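PDB 2EKD: KaiC-like domain-containing protein from Pyrococcus horikoshii, which is of unknown function but belongs to an archaeal family of the P-loop NTPase clan and probably has a KaiC-like fold. Local coordinates for residues L31-Y34 / I35-S39; L49-Y52 / Y53-T57. One frame throughout, in Å; residues are numbered along the deposited sequence.

Contact 1: L31-Y34 / I35-S39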
ATOM      1  N   LEU F  31      20.609  17.030 -21.320  1.00 19.14           N
ATOM      2  CA  LEU F  31      20.794  18.223 -20.498  1.00 20.85           C
ATOM      3  C   LEU F  31      22.211  18.238 -19.946  1.00 20.28           C
ATOM      4  O   LEU F  31      22.816  19.300 -19.778  1.00 18.39           O
ATOM      5  CB  LEU F  31      19.799  18.251 -19.335  1.00 20.03           C
ATOM      6  CG  LEU F  31      19.934  19.493 -18.445  1.00 23.64           C
ATOM      7  CD1 LEU F  31      19.666  20.755 -19.279  1.00 21.10           C
ATOM      8  CD2 LEU F  31      18.957  19.405 -17.272  1.00 21.97           C
ATOM      9  N   LEU F  32      22.732  17.050 -19.656  1.00 20.28           N
ATOM     10  CA  LEU F  32      24.086  16.932 -19.144  1.00 20.51           C
ATOM     11  C   LEU F  32      25.058  17.374 -20.230  1.00 20.22           C
ATOM     12  O   LEU F  32      25.988  18.131 -19.969  1.00 23.15           O
ATOM     13  CB  LEU F  32      24.415  15.488 -18.767  1.00 20.77           C
ATOM     14  CG  LEU F  32      25.908  15.362 -18.432  1.00 22.98           C
ATOM     15  CD1 LEU F  32      26.177  16.071 -17.098  1.00 20.53           C
ATOM     16  CD2 LEU F  32      26.323  13.901 -18.376  1.00 22.78           C
ATOM     17  N   TYR F  33      24.847  16.880 -21.446  1.00 19.79           N
ATOM     18  CA  TYR F  33      25.715  17.231 -22.559  1.00 20.74           C
ATOM     19  C   TYR F  33      25.707  18.744 -22.730  1.00 21.44           C
ATOM     20  O   TYR F  33      26.744  19.359 -22.936  1.00 22.11           O
ATOM     21  CB  TYR F  33      25.230  16.584 -23.858  1.00 19.44           C
ATOM     22  CG  TYR F  33      26.182  16.803 -25.011  1.00 20.60           C
ATOM     23  CD1 TYR F  33      27.361  16.064 -25.109  1.00 21.88           C
ATOM     24  CD2 TYR F  33      25.932  17.779 -25.976  1.00 21.83           C
ATOM     25  CE1 TYR F  33      28.268  16.288 -26.135  1.00 23.07           C
ATOM     26  CE2 TYR F  33      26.840  18.018 -27.013  1.00 24.01           C
ATOM     27  CZ  TYR F  33      28.006  17.266 -27.083  1.00 25.81           C
ATOM     28  OH  TYR F  33      28.913  17.487 -28.095  1.00 27.22           O
ATOM     29  N   TYR F  34      24.517  19.327 -22.647  1.00 22.30           N
ATOM     30  CA  TYR F  34      24.341  20.765 -22.786  1.00 21.51           C
ATOM     31  C   TYR F  34      25.163  21.527 -21.749  1.00 22.64           C
ATOM     32  O   TYR F  34      25.808  22.534 -22.064  1.00 22.84           O
ATOM     33  CB  TYR F  34      22.856  21.104 -22.654  1.00 20.97           C
ATOM     34  CG  TYR F  34      22.541  22.578 -22.553  1.00 21.97           C
ATOM     35  CD1 TYR F  34      22.289  23.340 -23.701  1.00 22.16           C
ATOM     36  CD2 TYR F  34      22.464  23.208 -21.310  1.00 19.79           C
ATOM     37  CE1 TYR F  34      21.960  24.694 -23.612  1.00 22.96           C
ATOM     38  CE2 TYR F  34      22.135  24.564 -21.208  1.00 21.61           C
ATOM     39  CZ  TYR F  34      21.883  25.298 -22.360  1.00 22.22           C
ATOM     40  OH  TYR F  34      21.531  26.624 -22.259  1.00 24.39           O
ATOM     41  N   ILE F  35      25.156  21.037 -20.517  1.00 22.74           N
ATOM     42  CA  ILE F  35      25.908  21.678 -19.445  1.00 22.23           C
ATOM     43  C   ILE F  35      27.431  21.547 -19.618  1.00 24.89           C
ATOM     44  O   ILE F  35      28.172  22.489 -19.334  1.00 24.93           O
ATOM     45  CB  ILE F  35      25.489  21.101 -18.065  1.00 20.04           C
ATOM     46  CG1 ILE F  35      24.081  21.596 -17.706  1.00 19.05           C
ATOM     47  CG2 ILE F  35      26.495  21.509 -16.988  1.00 17.93           C
ATOM     48  CD1 ILE F  35      23.552  21.065 -16.367  1.00 16.56           C
ATOM     49  N   VAL F  36      27.897  20.392 -20.089  1.00 25.29           N
ATOM     50  CA  VAL F  36      29.337  20.170 -20.261  1.00 27.26           C
ATOM     51  C   VAL F  36      29.890  20.852 -21.531  1.00 29.08           C
ATOM     52  O   VAL F  36      30.858  21.605 -21.491  1.00 28.66           O
ATOM     53  CB  VAL F  36      29.637  18.664 -20.340  1.00 27.30           C
ATOM     54  CG1 VAL F  36      31.110  18.451 -20.677  1.00 26.28           C
ATOM     55  CG2 VAL F  36      29.349  18.007 -19.003  1.00 24.86           C
ATOM     56  N   ASN F  37      29.279  20.494 -22.697  1.00 31.69           N
ATOM     57  CA  ASN F  37      29.718  21.091 -23.962  1.00 34.84           C
ATOM     58  C   ASN F  37      29.769  22.618 -23.833  1.00 37.01           C
ATOM     59  O   ASN F  37      30.794  23.265 -24.056  1.00 38.15           O
ATOM     60  CB  ASN F  37      28.691  20.697 -25.034  1.00 33.39           C
ATOM     61  CG  ASN F  37      29.237  20.920 -26.434  1.00 33.01           C
ATOM     62  OD1 ASN F  37      28.485  21.105 -27.401  1.00 31.58           O
ATOM     63  ND2 ASN F  37      30.577  20.838 -26.558  1.00 30.28           N
ATOM     64  N   ASN F  38      28.577  23.185 -23.508  1.00 40.02           N
ATOM     65  CA  ASN F  38      28.381  24.596 -23.223  1.00 42.81           C
ATOM     66  C   ASN F  38      28.962  24.959 -21.860  1.00 43.46           C
ATOM     67  O   ASN F  38      28.378  24.695 -20.817  1.00 43.86           O
ATOM     68  CB  ASN F  38      26.880  24.884 -23.244  1.00 45.46           C
ATOM     69  CG  ASN F  38      26.339  24.623 -24.626  1.00 45.10           C
ATOM     70  OD1 ASN F  38      26.093  25.536 -25.410  1.00 46.64           O
ATOM     71  ND2 ASN F  38      26.154  23.326 -24.927  1.00 43.81           N
ATOM     72  N   SER F  39      30.120  25.605 -21.741  1.00 44.50           N
ATOM     73  CA  SER F  39      30.592  25.985 -20.413  1.00 42.58           C
ATOM     74  C   SER F  39      31.908  26.776 -20.474  1.00 41.46           C
ATOM     75  O   SER F  39      32.953  26.277 -20.873  1.00 42.19           O
ATOM     76  CB  SER F  39      30.791  24.710 -19.591  1.00 41.63           C
ATOM     77  OG  SER F  39      30.860  25.047 -18.205  1.00 42.57           O
TER
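One face of the Y33 ring carries N37, whose CB stands 4.1 Å from the ring centroid in a CH-pi contact offset toward the rim. The two side chains run side by side, both with CG turned opposite the backbone N (chi1 -174° for Y33, -164° for N37); the amide plane of N37 lies 38° from that of the ring, and its OD1 comes 3.5 Å from Y33 CE2. Y33 OH is hydrogen-bonded to the backbone O of D65, and F64 stacks edge-to-face with the same ring. N38 ND2 approaches the Y34 ring obliquely, 4.1 Å from Y34 CD1, and Y34 OH is hydrogen-bonded to the backbone O of M3. Residues one helical turn apart share one side of the helix, and the same spacing places L32 CD1 4.2 Å from V36 CG2. Beneath them runs the regular i to i+4 bonding, with N37 N 2.8 Å from Y33 O and V36 N 3.0 Å from L32 O. Helix 29-37 packs against several elements: I35 rests on F8 and F9 of helix 5-9 and on I115 of strand 114-119, L32 meets P117 and L119 of that strand, and Y33 reaches L59 of helix 51-61.

Contact 2: L49-Y52 / Y53-T57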
ATOM      1  N   LEU F  49      28.961   5.382  -8.884  1.00 19.70           N
ATOM      2  CA  LEU F  49      28.690   4.055  -9.426  1.00 18.00           C
ATOM      3  C   LEU F  49      28.572   3.965 -10.944  1.00 18.57           C
ATOM      4  O   LEU F  49      27.603   3.424 -11.471  1.00 18.99           O
ATOM      5  CB  LEU F  49      27.432   3.493  -8.759  1.00 17.76           C
ATOM      6  CG  LEU F  49      27.652   3.178  -7.273  1.00 20.49           C
ATOM      7  CD1 LEU F  49      26.326   2.938  -6.559  1.00 19.03           C
ATOM      8  CD2 LEU F  49      28.572   1.954  -7.162  1.00 18.86           C
ATOM      9  N   ASP F  50      29.575   4.494 -11.638  1.00 18.76           N
ATOM     10  CA  ASP F  50      29.630   4.463 -13.102  1.00 20.28           C
ATOM     11  C   ASP F  50      28.434   5.038 -13.861  1.00 20.74           C
ATOM     12  O   ASP F  50      28.170   4.635 -14.998  1.00 20.11           O
ATOM     13  CB  ASP F  50      29.872   3.029 -13.596  1.00 23.84           C
ATOM     14  CG  ASP F  50      31.191   2.453 -13.103  1.00 27.00           C
ATOM     15  OD1 ASP F  50      32.180   3.213 -12.997  1.00 26.80           O
ATOM     16  OD2 ASP F  50      31.238   1.233 -12.835  1.00 29.44           O
ATOM     17  N   THR F  51      27.721   5.984 -13.256  1.00 18.56           N
ATOM     18  CA  THR F  51      26.580   6.584 -13.929  1.00 18.68           C
ATOM     19  C   THR F  51      27.040   7.461 -15.102  1.00 18.24           C
ATOM     20  O   THR F  51      26.339   7.581 -16.106  1.00 18.59           O
ATOM     21  CB  THR F  51      25.736   7.421 -12.941  1.00 20.81           C
ATOM     22  OG1 THR F  51      25.324   6.580 -11.854  1.00 22.35           O
ATOM     23  CG2 THR F  51      24.498   7.995 -13.631  1.00 16.49           C
ATOM     24  N   TYR F  52      28.226   8.055 -14.983  1.00 18.58           N
ATOM     25  CA  TYR F  52      28.746   8.902 -16.053  1.00 18.75           C
ATOM     26  C   TYR F  52      28.945   8.058 -17.311  1.00 18.80           C
ATOM     27  O   TYR F  52      28.598   8.478 -18.417  1.00 18.68           O
ATOM     28  CB  TYR F  52      30.058   9.561 -15.616  1.00 19.07           C
ATOM     29  CG  TYR F  52      30.537  10.663 -16.541  1.00 21.50           C
ATOM     30  CD1 TYR F  52      29.631  11.520 -17.164  1.00 18.88           C
ATOM     31  CD2 TYR F  52      31.904  10.887 -16.742  1.00 21.47           C
ATOM     32  CE1 TYR F  52      30.070  12.578 -17.958  1.00 22.28           C
ATOM     33  CE2 TYR F  52      32.356  11.944 -17.537  1.00 22.40           C
ATOM     34  CZ  TYR F  52      31.431  12.788 -18.138  1.00 23.98           C
ATOM     35  OH  TYR F  52      31.863  13.859 -18.885  1.00 24.84           O
ATOM     36  N   TYR F  53      29.483   6.855 -17.137  1.00 19.71           N
ATOM     37  CA  TYR F  53      29.680   5.944 -18.259  1.00 20.09           C
ATOM     38  C   TYR F  53      28.347   5.693 -18.983  1.00 19.87           C
ATOM     39  O   TYR F  53      28.299   5.673 -20.215  1.00 19.40           O
ATOM     40  CB  TYR F  53      30.255   4.607 -17.768  1.00 21.47           C
ATOM     41  CG  TYR F  53      30.241   3.520 -18.824  1.00 24.11           C
ATOM     42  CD1 TYR F  53      31.161   3.522 -19.875  1.00 24.45           C
ATOM     43  CD2 TYR F  53      29.268   2.516 -18.804  1.00 24.54           C
ATOM     44  CE1 TYR F  53      31.110   2.556 -20.883  1.00 24.17           C
ATOM     45  CE2 TYR F  53      29.207   1.547 -19.807  1.00 25.16           C
ATOM     46  CZ  TYR F  53      30.127   1.576 -20.845  1.00 26.25           C
ATOM     47  OH  TYR F  53      30.027   0.658 -21.871  1.00 27.05           O
ATOM     48  N   GLU F  54      27.269   5.500 -18.220  1.00 18.78           N
ATOM     49  CA  GLU F  54      25.948   5.248 -18.813  1.00 17.92           C
ATOM     50  C   GLU F  54      25.447   6.459 -19.606  1.00 17.29           C
ATOM     51  O   GLU F  54      24.910   6.302 -20.704  1.00 16.25           O
ATOM     52  CB  GLU F  54      24.930   4.873 -17.726  1.00 20.61           C
ATOM     53  CG  GLU F  54      25.403   3.759 -16.795  1.00 24.44           C
ATOM     54  CD  GLU F  54      24.370   3.355 -15.747  1.00 26.73           C
ATOM     55  OE1 GLU F  54      23.616   4.224 -15.264  1.00 26.35           O
ATOM     56  OE2 GLU F  54      24.324   2.158 -15.391  1.00 29.47           O
ATOM     57  N   PHE F  55      25.619   7.662 -19.056  1.00 16.52           N
ATOM     58  CA  PHE F  55      25.198   8.883 -19.757  1.00 17.61           C
ATOM     59  C   PHE F  55      26.030   9.044 -21.023  1.00 18.39           C
ATOM     60  O   PHE F  55      25.514   9.371 -22.096  1.00 19.16           O
ATOM     61  CB  PHE F  55      25.393  10.122 -18.873  1.00 17.68           C
ATOM     62  CG  PHE F  55      24.234  10.417 -17.958  1.00 16.81           C
ATOM     63  CD1 PHE F  55      23.746   9.450 -17.091  1.00 17.01           C
ATOM     64  CD2 PHE F  55      23.647  11.679 -17.949  1.00 15.70           C
ATOM     65  CE1 PHE F  55      22.689   9.735 -16.224  1.00 16.47           C
ATOM     66  CE2 PHE F  55      22.592  11.971 -17.087  1.00 17.17           C
ATOM     67  CZ  PHE F  55      22.113  10.994 -16.223  1.00 15.92           C
ATOM     68  N   TYR F  56      27.328   8.809 -20.881  1.00 19.19           N
ATOM     69  CA  TYR F  56      28.278   8.907 -21.985  1.00 19.68           C
ATOM     70  C   TYR F  56      27.917   7.962 -23.131  1.00 18.83           C
ATOM     71  O   TYR F  56      27.862   8.367 -24.288  1.00 19.08           O
ATOM     72  CB  TYR F  56      29.676   8.574 -21.462  1.00 21.58           C
ATOM     73  CG  TYR F  56      30.740   8.434 -22.519  1.00 23.47           C
ATOM     74  CD1 TYR F  56      31.403   9.549 -23.021  1.00 22.52           C
ATOM     75  CD2 TYR F  56      31.109   7.175 -22.991  1.00 23.71           C
ATOM     76  CE1 TYR F  56      32.415   9.417 -23.958  1.00 25.27           C
ATOM     77  CE2 TYR F  56      32.116   7.029 -23.933  1.00 26.95           C
ATOM     78  CZ  TYR F  56      32.769   8.155 -24.411  1.00 27.53           C
ATOM     79  OH  TYR F  56      33.782   8.013 -25.331  1.00 30.30           O
ATOM     80  N   THR F  57      27.678   6.699 -22.797  1.00 20.52           N
ATOM     81  CA  THR F  57      27.326   5.678 -23.785  1.00 19.68           C
ATOM     82  C   THR F  57      26.054   6.007 -24.568  1.00 18.19           C
ATOM     83  O   THR F  57      25.996   5.818 -25.778  1.00 16.77           O
ATOM     84  CB  THR F  57      27.137   4.296 -23.102  1.00 21.75           C
ATOM     85  OG1 THR F  57      28.385   3.861 -22.550  1.00 25.78           O
ATOM     86  CG2 THR F  57      26.653   3.260 -24.105  1.00 24.23           C
TER
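T51 CG2 touches the F55 ring at CE1, 3.6 Å away, the two side chains lying alongside, one turn apart. At chi1 -57°, T51 sends this methyl toward the ring and leaves OG1 to I48 O and K123. E54 lays its CG 3.4 Å from D50 O, and its extended chain carries the carboxylate to a salt bridge with K123 through OE1 and a hydrogen bond to S141 of a second subunit through OE2. With an alanine in place of E54, K123 would probably lose this carboxylate and S141 OG of the second subunit this hydrogen bond. The backbone begins loosely, E54 N lying 3.5 Å from D50 O in a weak bond, and tightens to 2.8 Å between Y56 N and Y52 O. One residue on, Y53 O accepts from T57 N and, on the opposite face of its plane, from T57 OG1 at 3.0 Å. Though at the N-cap position, D50 makes no capping bond; its carboxylate forms a salt bridge with K76 and accepts from T80 N and K81 N. Helix 51-61 follows strand 44-48 after a two-residue turn and packs T51 and Y52 against L119 of strand 114-119, while V174 of the second subunit meets E54.

Contacts 1 and 2 illustrate how two neighbouring helices, each ordered by its own one-turn spacing, are joined by apolar side chains that meet between them. Their centres lie about 15 Å apart, and strand 44-48 separates them along the chain. L32 makes the junction: its CD2 is 3.5 Å from F55 CD2 and 4.0 Å from Y52 CE1, so one leucine methyl serves both aromatic residues. L119 of strand 114-119 meets L32 of the first contact and T51 and Y52 of the second, giving the helices a common floor on the sheet. Their other surroundings differ: no other chain of the assembly touches 31-39, whereas 49-57 also meets a second subunit.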